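Local coordinates for cell cycle serine/threonine-protein kinase CDC5/MSD2 (Saccharomyces cerevisiae, PDB 6MF4) that phosphorylates serine and threonine residues of cell-cycle proteins to drive mitotic exit, and is represented here by its C-terminal phosphoprotein-binding polo-box domain, at residues T129-A134 with E138-S143; E148-S153 with D197-R202; I120-N125 with D172-Y177; N51-K54 with S58-I61. All blocks are in the same frame, centred on the assembly; numbering follows the deposited sequence.

Contact 1: residues T129-A134 with E138-S143; sequences TVLRLA and EFWYIS. With ZN (zinc ion), chain C.
The Y141 ring is met at its edge, close to the ring plane, by V130 CG2, which lies 4.0 Å from Y141 CD1. The W140 indole takes two leucines obliquely at one corner: L133 CD1 comes within 3.8 Å of W140 CD1, and L131 CD2 touches the same carbon. The third ring, F139, offers its CD2 to V130 CG1 at 3.7 Å. All three rings sit on a beta hairpin, strands 129-132 and 138-145, in the antiparallel sheet of the first polo box. Side chains alternate between the faces. V130, R132, F139 and Y141 share one face, where helix 165-178 covers V130, R132 and F139; T129, L131, W140 and I142 share the other. V130 has CG1 anti to its backbone N (chi1 169°) and CG2 beside that N, which sends one methyl to F139 and the other to Y141. T129 and I142 form a hydrogen-bonded pair and lie side by side. Of their two bonds, the one from I142 N to T129 O is short and nearly straight, 2.7 Å and 173°. L131 and W140 form the next hydrogen-bonded pair. L133 N adds a bond to E138 O at 3.0 Å beyond the paired strand. The indole is fixed at its polar end too, since W140 NE1 donates to D197. H154 and H194 turn edge-to-face with W140 and bind the zinc ion together with E138. The E138 carboxylate binds through one oxygen: OE1 is 2.0 Å from the zinc ion, whereas OE2 stands 2.8 Å from it.

Contact 2: residues E148-S153 with D197-R202; sequences EGWVAS and DVFLRR
The backbones of W150 and R201 stay well apart, with their CA atoms 9.1 Å from each other. Side chains and one water fill the distance. Residues 149-153 belong to a strand at the edge of one sheet. Segment 197-202 arrives as a loop and then enters the strand 200-205 of another sheet, where R201 and R202 form a classic beta bulge opposite E213. W150 lies between F199 and helix 56-82, which it touches at S58 and L62. F199 and R201 both rest on one face of its indole. F199 CZ approaches the five-membered ring, 3.8 Å from W150 CG, in a T-shaped stack with the planes at 70°. F199 CG takes the position between its backbone N and carbonyl carbon (chi1 74°), which turns the ring edge toward the indole. The contact therefore bridges the two polo boxes: W150 comes from the first, F199 and R201 from the second. R201 runs extended across the six-membered ring. Its CG makes a CH-pi contact 4.2 Å from that ring's centroid, and NE lies 3.6 Å from W150 CZ3. The guanidinium is only 15° from the indole plane. An alanine in place of W150 would probably leave a gap between the two polo boxes, with the F199 edge and the R201 chain deprived of the flat face they share. The indole also has a polar link: W150 NE1 donates to a water at 3.1 Å, and that water donates to R201 O at 2.7 Å.

Contact 3: residues I120-N125 with D172-Y177; sequences IGVLFN and DFFAKY
F174, I120 and V122 bury the most surface here, where helix 165-178 packs across the antiparallel sheet of the first polo box. This is the helix-on-sheet core of the polo-box fold. I120 and V122 both direct their side chains at the helix from strand 120-123. G121, between them, has no side chain and gives its carbonyl to S112 OG. F174 reaches down from the helix to V122. The closest atoms are V122 CG2 and F174 CD2, 3.7 Å apart, and the two side chains cross at about a right angle. CG of F174 is anti to its carbonyl carbon (chi1 -77°), and the ring is carried toward the strand, where it also touches S112. At the next helix residue, I120 meets the backbone of A175. I120 CD1 is 3.9 Å from A175 CA and 4.3 Å from A175 CB. The small side chain of A175 is consistent with this close approach of the isoleucine tip. A175 touches R132 of the next strand as well, while I120 extends to M178. All of these cross-contacts are apolar. V122 is also covered by V170 and V171, one turn earlier in the helix. Its two methyls serve different rings: CG2 goes to F174, and V122 CG1 sits 3.7 Å above the centre of the F124 ring.

Contact 4: residues N51-K54 with S58-I61; sequences NVIK and SLRI
This is a local apolar contact, in which the loop after strand 49-50 folds back on the first turn of helix 56-82. I53 carries the loop side, and S58 and L59 carry the helix side. Only a few residues separate the two segments, so the chain makes a tight corner here. I53 and L59 lie alongside one another, pointing opposite ways. L59 CD2 is the touching branch, 3.6 Å from I53 CB and 3.8 Å from I53 CG2. I53 CG2 also lies 3.8 Å from S58 CB, and so sits against two successive helix residues. It is anti to the backbone N of I53, while CG1 is anti to the carbonyl carbon (chi1 -53°). The next torsion of I53, chi2 -98°, is away from a staggered value. I53 and S58 both touch Y144 of the first polo box, and S58 reaches W150 there as well. An alanine at L59 would probably take away the branch that packs on I53 CB, leaving I53 held on the helix mainly by S58. N51, at the start of the loop, bonds to R201 O and Y203 N of the second polo box. An N-terminal segment whose short strand 49-50 pairs with strand 200-205 and which then runs into the long helix 56-82 is consistent with the polo cap of polo-like kinases.

From the N terminus, contact 4 comes first and closes a short loop where strand 49-50 turns into helix 56-82. Contact 3 opens next, at 120-125, and closes only at helix 165-178. Contact 1 is nested inside that long loop, as a hairpin in the same sheet. Contact 2 opens at 148-153, also inside the loop, but closes beyond it at 197-202, so it crosses contact 3. Contacts 1 and 3 thus lie within the first polo box, joining its sheet to its helix, and contact 2 joins it to the second. Contact 2 also touches both contact 1 and contact 4.

Contact 1: residues T129-A134 with E138-S143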
loop_
_atom_site.group_PDB
_atom_site.type_symbol
_atom_site.label_atom_id
_atom_site.label_comp_id
_atom_site.label_asym_id
_atom_site.label_seq_id
_atom_site.Cartn_x
_atom_site.Cartn_y
_atom_site.Cartn_z
ATOM N N THR A 129 -0.027 11.953 -8.891
ATOM C CA THR A 129 0.796 10.784 -9.169
ATOM C C THR A 129 0.844 10.479 -10.662
ATOM O O THR A 129 -0.160 10.623 -11.363
ATOM C CB THR A 129 0.262 9.539 -8.430
ATOM O OG1 THR A 129 0.435 9.704 -7.019
ATOM C CG2 THR A 129 0.990 8.267 -8.884
ATOM N N VAL A 130 2.018 10.078 -11.141
ATOM C CA VAL A 130 2.121 9.371 -12.411
ATOM C C VAL A 130 2.487 7.932 -12.093
ATOM O O VAL A 130 3.480 7.669 -11.409
ATOM C CB VAL A 130 3.165 9.984 -13.367
ATOM C CG1 VAL A 130 3.417 9.061 -14.561
ATOM C CG2 VAL A 130 2.705 11.339 -13.857
ATOM N N LEU A 131 1.652 7.013 -12.565
ATOM C CA LEU A 131 1.912 5.591 -12.440
ATOM C C LEU A 131 2.315 5.056 -13.811
ATOM O O LEU A 131 1.487 4.923 -14.705
ATOM C CB LEU A 131 0.684 4.854 -11.900
ATOM C CG LEU A 131 0.882 3.363 -11.615
ATOM C CD1 LEU A 131 1.827 3.155 -10.438
ATOM C CD2 LEU A 131 -0.453 2.678 -11.365
ATOM N N ARG A 132 3.605 4.778 -13.958
ATOM C CA ARG A 132 4.180 4.261 -15.195
ATOM C C ARG A 132 4.081 2.737 -15.225
ATOM O O ARG A 132 4.693 2.058 -14.402
ATOM C CB ARG A 132 5.638 4.716 -15.296
ATOM C CG ARG A 132 6.437 4.233 -16.497
ATOM C CD ARG A 132 7.915 4.296 -16.140
ATOM N NE ARG A 132 8.820 4.085 -17.268
ATOM C CZ ARG A 132 9.339 2.909 -17.616
ATOM N NH1 ARG A 132 9.028 1.798 -16.950
ATOM N NH2 ARG A 132 10.161 2.841 -18.653
ATOM N N LEU A 133 3.321 2.195 -16.173
ATOM C CA LEU A 133 3.168 0.747 -16.253
ATOM C C LEU A 133 4.475 0.092 -16.675
ATOM O O LEU A 133 5.317 0.705 -17.330
ATOM C CB LEU A 133 2.047 0.355 -17.217
ATOM C CG LEU A 133 0.648 0.346 -16.595
ATOM C CD1 LEU A 133 0.138 1.757 -16.421
ATOM C CD2 LEU A 133 -0.322 -0.473 -17.428
ATOM N N ALA A 134 4.633 -1.163 -16.278
ATOM C CA ALA A 134 5.855 -1.906 -16.529
ATOM C C ALA A 134 6.125 -2.079 -18.022
ATOM O O ALA A 134 7.254 -2.354 -18.423
ATOM C CB ALA A 134 5.778 -3.261 -15.850
ATOM N N GLU A 138 2.447 2.739 -21.398
ATOM C CA GLU A 138 1.251 3.375 -20.846
ATOM C C GLU A 138 1.512 3.964 -19.464
ATOM O O GLU A 138 2.341 3.452 -18.710
ATOM C CB GLU A 138 0.098 2.373 -20.757
ATOM C CG GLU A 138 -0.243 1.688 -22.072
ATOM C CD GLU A 138 -1.682 1.213 -22.124
ATOM O OE1 GLU A 138 -2.210 0.783 -21.078
ATOM O OE2 GLU A 138 -2.290 1.275 -23.214
ATOM N N PHE A 139 0.800 5.038 -19.134
ATOM C CA PHE A 139 0.824 5.555 -17.771
ATOM C C PHE A 139 -0.511 6.183 -17.400
ATOM O O PHE A 139 -1.299 6.569 -18.267
ATOM C CB PHE A 139 1.974 6.564 -17.579
ATOM C CG PHE A 139 1.768 7.892 -18.261
ATOM C CD1 PHE A 139 2.184 8.088 -19.569
ATOM C CD2 PHE A 139 1.197 8.956 -17.580
ATOM C CE1 PHE A 139 2.019 9.319 -20.191
ATOM C CE2 PHE A 139 1.027 10.186 -18.196
ATOM C CZ PHE A 139 1.430 10.363 -19.509
ATOM N N TRP A 140 -0.758 6.237 -16.094
ATOM C CA TRP A 140 -1.879 6.964 -15.517
ATOM C C TRP A 140 -1.402 8.268 -14.905
ATOM O O TRP A 140 -0.390 8.286 -14.210
ATOM C CB TRP A 140 -2.568 6.156 -14.416
ATOM C CG TRP A 140 -3.224 4.898 -14.840
ATOM C CD1 TRP A 140 -2.731 3.632 -14.712
ATOM C CD2 TRP A 140 -4.515 4.767 -15.442
ATOM N NE1 TRP A 140 -3.633 2.720 -15.198
ATOM C CE2 TRP A 140 -4.738 3.391 -15.656
ATOM C CE3 TRP A 140 -5.507 5.677 -15.820
ATOM C CZ2 TRP A 140 -5.908 2.904 -16.233
ATOM C CZ3 TRP A 140 -6.673 5.191 -16.391
ATOM C CH2 TRP A 140 -6.864 3.817 -16.590
ATOM N N TYR A 141 -2.133 9.348 -15.159
ATOM C CA TYR A 141 -1.972 10.581 -14.395
ATOM C C TYR A 141 -3.113 10.670 -13.392
ATOM O O TYR A 141 -4.283 10.706 -13.771
ATOM C CB TYR A 141 -1.956 11.810 -15.300
ATOM C CG TYR A 141 -1.870 13.107 -14.524
ATOM C CD1 TYR A 141 -0.767 13.390 -13.733
ATOM C CD2 TYR A 141 -2.891 14.046 -14.582
ATOM C CE1 TYR A 141 -0.683 14.574 -13.018
ATOM C CE2 TYR A 141 -2.815 15.232 -13.875
ATOM C CZ TYR A 141 -1.710 15.488 -13.096
ATOM O OH TYR A 141 -1.627 16.665 -12.387
ATOM N N ILE A 142 -2.760 10.683 -12.110
ATOM C CA ILE A 142 -3.739 10.633 -11.033
ATOM C C ILE A 142 -3.757 11.952 -10.272
ATOM O O ILE A 142 -2.732 12.400 -9.760
ATOM C CB ILE A 142 -3.440 9.483 -10.063
ATOM C CG1 ILE A 142 -3.399 8.156 -10.823
ATOM C CG2 ILE A 142 -4.499 9.416 -8.976
ATOM C CD1 ILE A 142 -2.665 7.065 -10.110
ATOM N N SER A 143 -4.934 12.564 -10.202
ATOM C CA SER A 143 -5.092 13.865 -9.565
ATOM C C SER A 143 -6.331 13.886 -8.684
ATOM O O SER A 143 -7.089 12.917 -8.643
ATOM C CB SER A 143 -5.183 14.959 -10.624
ATOM O OG SER A 143 -6.241 14.682 -11.521
HETATM ZN ZN ZN C . -4.184 0.861 -21.133
#

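Contact 2: residues E148-S153 with D197-R202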
loop_
_atom_site.group_PDB
_atom_site.type_symbol
_atom_site.label_atom_id
_atom_site.label_comp_id
_atom_site.label_asym_id
_atom_site.label_seq_id
_atom_site.Cartn_x
_atom_site.Cartn_y
_atom_site.Cartn_z
ATOM N N GLU A 148 -14.814 11.976 -6.126
ATOM C CA GLU A 148 -14.309 10.618 -5.922
ATOM C C GLU A 148 -12.966 10.587 -5.190
ATOM O O GLU A 148 -12.439 9.514 -4.898
ATOM C CB GLU A 148 -14.177 9.900 -7.270
ATOM C CG GLU A 148 -15.510 9.647 -7.968
ATOM N N GLY A 149 -12.414 11.761 -4.900
ATOM C CA GLY A 149 -11.144 11.857 -4.202
ATOM C C GLY A 149 -9.976 11.865 -5.170
ATOM O O GLY A 149 -9.262 12.861 -5.279
ATOM N N TRP A 150 -9.781 10.744 -5.858
ATOM C CA TRP A 150 -8.780 10.630 -6.916
ATOM C C TRP A 150 -9.456 10.298 -8.235
ATOM O O TRP A 150 -10.433 9.551 -8.267
ATOM C CB TRP A 150 -7.753 9.537 -6.608
ATOM C CG TRP A 150 -6.905 9.750 -5.400
ATOM C CD1 TRP A 150 -5.670 10.328 -5.355
ATOM C CD2 TRP A 150 -7.216 9.362 -4.061
ATOM N NE1 TRP A 150 -5.196 10.330 -4.065
ATOM C CE2 TRP A 150 -6.126 9.744 -3.252
ATOM C CE3 TRP A 150 -8.311 8.734 -3.465
ATOM C CZ2 TRP A 150 -6.102 9.513 -1.879
ATOM C CZ3 TRP A 150 -8.285 8.508 -2.103
ATOM C CH2 TRP A 150 -7.189 8.898 -1.325
ATOM N N VAL A 151 -8.922 10.841 -9.322
ATOM C CA VAL A 151 -9.337 10.446 -10.659
ATOM C C VAL A 151 -8.091 10.152 -11.481
ATOM O O VAL A 151 -7.063 10.814 -11.323
ATOM C CB VAL A 151 -10.194 11.534 -11.345
ATOM C CG1 VAL A 151 -9.430 12.842 -11.433
ATOM C CG2 VAL A 151 -10.643 11.072 -12.731
ATOM N N ALA A 152 -8.190 9.150 -12.348
ATOM C CA ALA A 152 -7.063 8.716 -13.162
ATOM C C ALA A 152 -7.369 8.894 -14.641
ATOM O O ALA A 152 -8.471 8.587 -15.100
ATOM C CB ALA A 152 -6.724 7.261 -12.859
ATOM N N SER A 153 -6.378 9.398 -15.371
ATOM C CA SER A 153 -6.456 9.557 -16.817
ATOM C C SER A 153 -5.403 8.693 -17.507
ATOM O O SER A 153 -4.230 8.709 -17.138
ATOM C CB SER A 153 -6.270 11.023 -17.207
ATOM O OG SER A 153 -7.412 11.783 -16.866
ATOM N N ASP A 197 -4.963 -2.669 -11.382
ATOM C CA ASP A 197 -4.025 -1.562 -11.224
ATOM C C ASP A 197 -4.163 -0.943 -9.837
ATOM O O ASP A 197 -5.262 -0.830 -9.302
ATOM C CB ASP A 197 -4.241 -0.498 -12.305
ATOM C CG ASP A 197 -3.680 -0.913 -13.661
ATOM O OD1 ASP A 197 -3.299 -2.094 -13.818
ATOM O OD2 ASP A 197 -3.630 -0.057 -14.570
ATOM N N VAL A 198 -3.029 -0.534 -9.283
ATOM C CA VAL A 198 -2.944 -0.007 -7.927
ATOM C C VAL A 198 -1.922 1.119 -7.880
ATOM O O VAL A 198 -0.927 1.076 -8.605
ATOM C CB VAL A 198 -2.536 -1.117 -6.931
ATOM C CG1 VAL A 198 -2.241 -0.549 -5.553
ATOM C CG2 VAL A 198 -3.615 -2.184 -6.842
ATOM N N PHE A 199 -2.170 2.126 -7.043
ATOM C CA PHE A 199 -1.170 3.152 -6.772
ATOM C C PHE A 199 -1.100 3.435 -5.276
ATOM O O PHE A 199 -1.964 3.005 -4.503
ATOM C CB PHE A 199 -1.466 4.441 -7.555
ATOM C CG PHE A 199 -2.623 5.240 -7.020
ATOM C CD1 PHE A 199 -3.927 4.835 -7.242
ATOM C CD2 PHE A 199 -2.403 6.418 -6.322
ATOM C CE1 PHE A 199 -4.992 5.578 -6.759
ATOM C CE2 PHE A 199 -3.462 7.165 -5.839
ATOM C CZ PHE A 199 -4.758 6.741 -6.055
ATOM N N LEU A 200 -0.058 4.153 -4.880
ATOM C CA LEU A 200 0.168 4.495 -3.483
ATOM C C LEU A 200 -0.582 5.769 -3.118
ATOM O O LEU A 200 -0.316 6.827 -3.676
ATOM C CB LEU A 200 1.661 4.671 -3.221
ATOM C CG LEU A 200 2.080 5.070 -1.809
ATOM C CD1 LEU A 200 1.755 3.950 -0.845
ATOM C CD2 LEU A 200 3.565 5.405 -1.781
ATOM N N ARG A 201 -1.519 5.668 -2.184
ATOM C CA ARG A 201 -2.301 6.827 -1.769
ATOM C C ARG A 201 -1.593 7.634 -0.690
ATOM O O ARG A 201 -1.613 8.864 -0.707
ATOM C CB ARG A 201 -3.663 6.400 -1.242
ATOM C CG ARG A 201 -4.603 5.827 -2.272
ATOM C CD ARG A 201 -5.784 5.190 -1.555
ATOM N NE ARG A 201 -6.964 5.123 -2.395
ATOM C CZ ARG A 201 -8.100 4.536 -2.043
ATOM N NH1 ARG A 201 -8.218 3.944 -0.860
ATOM N NH2 ARG A 201 -9.119 4.531 -2.888
ATOM N N ARG A 202 -0.994 6.935 0.267
ATOM C CA ARG A 202 -0.334 7.598 1.381
ATOM C C ARG A 202 0.768 6.713 1.934
ATOM O O ARG A 202 0.614 5.494 2.016
ATOM C CB ARG A 202 -1.344 7.945 2.481
ATOM C CG ARG A 202 -0.744 8.686 3.677
ATOM C CD ARG A 202 -1.814 9.333 4.547
ATOM N NE ARG A 202 -2.719 8.356 5.144
ATOM C CZ ARG A 202 -3.855 8.664 5.761
ATOM N NH1 ARG A 202 -4.245 9.929 5.854
ATOM N NH2 ARG A 202 -4.615 7.701 6.268
HETATM O O HOH W 1 -2.339 10.202 -2.948
#

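Contact 3: residues I120-N125 with D172-Y177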
loop_
_atom_site.group_PDB
_atom_site.type_symbol
_atom_site.label_atom_id
_atom_site.label_comp_id
_atom_site.label_asym_id
_atom_site.label_seq_id
_atom_site.Cartn_x
_atom_site.Cartn_y
_atom_site.Cartn_z
ATOM N N ILE A 120 6.007 1.585 -11.850
ATOM C CA ILE A 120 6.740 2.586 -11.085
ATOM C C ILE A 120 5.877 3.825 -10.906
ATOM O O ILE A 120 5.343 4.358 -11.871
ATOM C CB ILE A 120 8.066 2.958 -11.774
ATOM C CG1 ILE A 120 9.018 1.760 -11.735
ATOM C CG2 ILE A 120 8.721 4.164 -11.094
ATOM C CD1 ILE A 120 10.230 1.905 -12.620
ATOM N N GLY A 121 5.743 4.271 -9.662
ATOM C CA GLY A 121 4.984 5.467 -9.362
ATOM C C GLY A 121 5.876 6.599 -8.909
ATOM O O GLY A 121 6.913 6.381 -8.281
ATOM N N VAL A 122 5.474 7.816 -9.250
ATOM C CA VAL A 122 6.056 9.007 -8.655
ATOM C C VAL A 122 4.925 9.801 -8.034
ATOM O O VAL A 122 3.960 10.161 -8.710
ATOM C CB VAL A 122 6.818 9.873 -9.669
ATOM C CG1 VAL A 122 7.381 11.119 -8.987
ATOM C CG2 VAL A 122 7.941 9.073 -10.315
ATOM N N LEU A 123 5.044 10.025 -6.732
ATOM C CA LEU A 123 4.114 10.844 -5.981
ATOM C C LEU A 123 4.713 12.239 -5.894
ATOM O O LEU A 123 5.699 12.463 -5.191
ATOM C CB LEU A 123 3.872 10.240 -4.594
ATOM C CG LEU A 123 2.971 10.990 -3.612
ATOM C CD1 LEU A 123 1.646 11.370 -4.246
ATOM C CD2 LEU A 123 2.742 10.123 -2.382
ATOM N N PHE A 124 4.134 13.168 -6.644
ATOM C CA PHE A 124 4.673 14.516 -6.730
ATOM C C PHE A 124 4.287 15.333 -5.502
ATOM O O PHE A 124 3.393 14.954 -4.746
ATOM C CB PHE A 124 4.188 15.184 -8.011
ATOM C CG PHE A 124 4.747 14.557 -9.250
ATOM C CD1 PHE A 124 5.943 15.001 -9.784
ATOM C CD2 PHE A 124 4.094 13.503 -9.863
ATOM C CE1 PHE A 124 6.471 14.413 -10.919
ATOM C CE2 PHE A 124 4.615 12.912 -10.998
ATOM C CZ PHE A 124 5.803 13.365 -11.526
ATOM N N ASN A 125 4.967 16.455 -5.306
ATOM C CA ASN A 125 4.814 17.224 -4.078
ATOM C C ASN A 125 3.446 17.891 -3.952
ATOM O O ASN A 125 3.022 18.225 -2.849
ATOM C CB ASN A 125 5.930 18.269 -3.984
ATOM C CG ASN A 125 7.292 17.642 -3.743
ATOM O OD1 ASN A 125 7.393 16.549 -3.190
ATOM N ND2 ASN A 125 8.347 18.331 -4.161
ATOM N N ASP A 172 11.116 9.413 -15.710
ATOM C CA ASP A 172 12.239 8.797 -16.412
ATOM C C ASP A 172 13.449 8.663 -15.492
ATOM O O ASP A 172 14.135 7.637 -15.504
ATOM C CB ASP A 172 12.597 9.614 -17.660
ATOM C CG ASP A 172 13.812 9.070 -18.387
ATOM O OD1 ASP A 172 13.710 7.952 -18.938
ATOM O OD2 ASP A 172 14.857 9.763 -18.420
ATOM N N PHE A 173 13.704 9.694 -14.690
ATOM C CA PHE A 173 14.786 9.640 -13.716
ATOM C C PHE A 173 14.606 8.447 -12.777
ATOM O O PHE A 173 15.546 7.693 -12.525
ATOM C CB PHE A 173 14.857 10.937 -12.899
ATOM C CG PHE A 173 15.784 10.853 -11.716
ATOM C CD1 PHE A 173 17.132 11.134 -11.854
ATOM C CD2 PHE A 173 15.307 10.477 -10.468
ATOM C CE1 PHE A 173 17.983 11.049 -10.773
ATOM C CE2 PHE A 173 16.156 10.384 -9.384
ATOM C CZ PHE A 173 17.495 10.670 -9.535
ATOM N N PHE A 174 13.397 8.271 -12.260
ATOM C CA PHE A 174 13.163 7.210 -11.291
ATOM C C PHE A 174 13.100 5.837 -11.960
ATOM O O PHE A 174 13.468 4.840 -11.347
ATOM C CB PHE A 174 11.894 7.494 -10.488
ATOM C CG PHE A 174 12.097 8.531 -9.419
ATOM C CD1 PHE A 174 12.921 8.267 -8.337
ATOM C CD2 PHE A 174 11.495 9.776 -9.506
ATOM C CE1 PHE A 174 13.129 9.212 -7.356
ATOM C CE2 PHE A 174 11.699 10.727 -8.523
ATOM C CZ PHE A 174 12.516 10.442 -7.446
ATOM N N ALA A 175 12.676 5.782 -13.219
ATOM C CA ALA A 175 12.717 4.523 -13.965
ATOM C C ALA A 175 14.159 4.025 -14.084
ATOM O O ALA A 175 14.434 2.833 -13.920
ATOM C CB ALA A 175 12.092 4.692 -15.347
ATOM N N LYS A 176 15.077 4.943 -14.368
ATOM C CA LYS A 176 16.499 4.617 -14.433
ATOM C C LYS A 176 17.025 4.209 -13.065
ATOM O O LYS A 176 17.777 3.241 -12.941
ATOM C CB LYS A 176 17.296 5.804 -14.966
ATOM C CG LYS A 176 17.058 6.077 -16.437
ATOM C CD LYS A 176 17.588 7.440 -16.850
ATOM C CE LYS A 176 17.417 7.654 -18.347
ATOM N NZ LYS A 176 17.672 9.065 -18.757
ATOM N N TYR A 177 16.627 4.957 -12.043
ATOM C CA TYR A 177 17.006 4.653 -10.671
ATOM C C TYR A 177 16.554 3.256 -10.244
ATOM O O TYR A 177 17.315 2.509 -9.625
ATOM C CB TYR A 177 16.419 5.694 -9.715
ATOM C CG TYR A 177 16.597 5.326 -8.261
ATOM C CD1 TYR A 177 17.779 5.609 -7.594
ATOM C CD2 TYR A 177 15.587 4.683 -7.559
ATOM C CE1 TYR A 177 17.950 5.265 -6.266
ATOM C CE2 TYR A 177 15.748 4.334 -6.239
ATOM C CZ TYR A 177 16.930 4.625 -5.596
ATOM O OH TYR A 177 17.086 4.278 -4.274
#

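Contact 4: residues N51-K54 with S58-I61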
loop_
_atom_site.group_PDB
_atom_site.type_symbol
_atom_site.label_atom_id
_atom_site.label_comp_id
_atom_site.label_asym_id
_atom_site.label_seq_id
_atom_site.Cartn_x
_atom_site.Cartn_y
_atom_site.Cartn_z
ATOM N N ASN A 51 3.183 12.055 3.160
ATOM C CA ASN A 51 2.791 12.948 2.074
ATOM C C ASN A 51 1.567 13.776 2.456
ATOM O O ASN A 51 0.663 13.295 3.139
ATOM C CB ASN A 51 2.521 12.170 0.783
ATOM C CG ASN A 51 1.469 11.092 0.951
ATOM O OD1 ASN A 51 1.580 10.230 1.823
ATOM N ND2 ASN A 51 0.447 11.129 0.102
ATOM N N VAL A 52 1.556 15.031 2.019
ATOM C CA VAL A 52 0.459 15.942 2.325
ATOM C C VAL A 52 -0.737 15.672 1.425
ATOM O O VAL A 52 -0.624 15.695 0.203
ATOM C CB VAL A 52 0.880 17.418 2.166
ATOM C CG1 VAL A 52 -0.278 18.349 2.534
ATOM C CG2 VAL A 52 2.100 17.722 3.021
ATOM N N ILE A 53 -1.886 15.428 2.047
ATOM C CA ILE A 53 -3.137 15.220 1.328
ATOM C C ILE A 53 -3.987 16.474 1.505
ATOM O O ILE A 53 -4.319 16.847 2.631
ATOM C CB ILE A 53 -3.901 13.979 1.849
ATOM C CG1 ILE A 53 -2.999 12.730 1.845
ATOM C CG2 ILE A 53 -5.191 13.760 1.046
ATOM C CD1 ILE A 53 -3.164 11.812 0.656
ATOM N N LYS A 54 -4.334 17.122 0.398
ATOM C CA LYS A 54 -5.027 18.411 0.445
ATOM C C LYS A 54 -6.545 18.259 0.335
ATOM O O LYS A 54 -7.286 19.232 0.487
ATOM C CB LYS A 54 -4.514 19.314 -0.664
ATOM N N SER A 58 -10.479 12.735 0.023
ATOM C CA SER A 58 -9.421 11.729 -0.030
ATOM C C SER A 58 -9.067 11.245 1.371
ATOM O O SER A 58 -8.903 10.048 1.605
ATOM C CB SER A 58 -8.173 12.283 -0.713
ATOM O OG SER A 58 -8.411 12.506 -2.089
ATOM N N LEU A 59 -8.957 12.180 2.307
ATOM C CA LEU A 59 -8.638 11.831 3.684
ATOM C C LEU A 59 -9.730 10.958 4.311
ATOM O O LEU A 59 -9.426 10.037 5.079
ATOM C CB LEU A 59 -8.435 13.087 4.535
ATOM C CG LEU A 59 -7.192 13.940 4.333
ATOM C CD1 LEU A 59 -7.288 15.189 5.183
ATOM C CD2 LEU A 59 -5.964 13.133 4.702
ATOM N N ARG A 60 -10.994 11.248 3.997
ATOM C CA ARG A 60 -12.105 10.432 4.491
ATOM C C ARG A 60 -11.987 8.991 4.008
ATOM O O ARG A 60 -12.164 8.045 4.781
ATOM C CB ARG A 60 -13.456 11.005 4.044
ATOM C CG ARG A 60 -13.944 12.184 4.852
ATOM C CD ARG A 60 -15.462 12.319 4.766
ATOM N NE ARG A 60 -15.925 12.581 3.407
ATOM C CZ ARG A 60 -15.891 13.776 2.825
ATOM N NH1 ARG A 60 -16.341 13.927 1.588
ATOM N NH2 ARG A 60 -15.406 14.824 3.480
ATOM N N ILE A 61 -11.700 8.835 2.721
ATOM C CA ILE A 61 -11.572 7.519 2.108
ATOM C C ILE A 61 -10.419 6.737 2.732
ATOM O O ILE A 61 -10.565 5.558 3.058
ATOM C CB ILE A 61 -11.360 7.644 0.586
ATOM C CG1 ILE A 61 -12.620 8.229 -0.055
ATOM C CG2 ILE A 61 -11.030 6.289 -0.037
ATOM C CD1 ILE A 61 -12.429 8.678 -1.489
#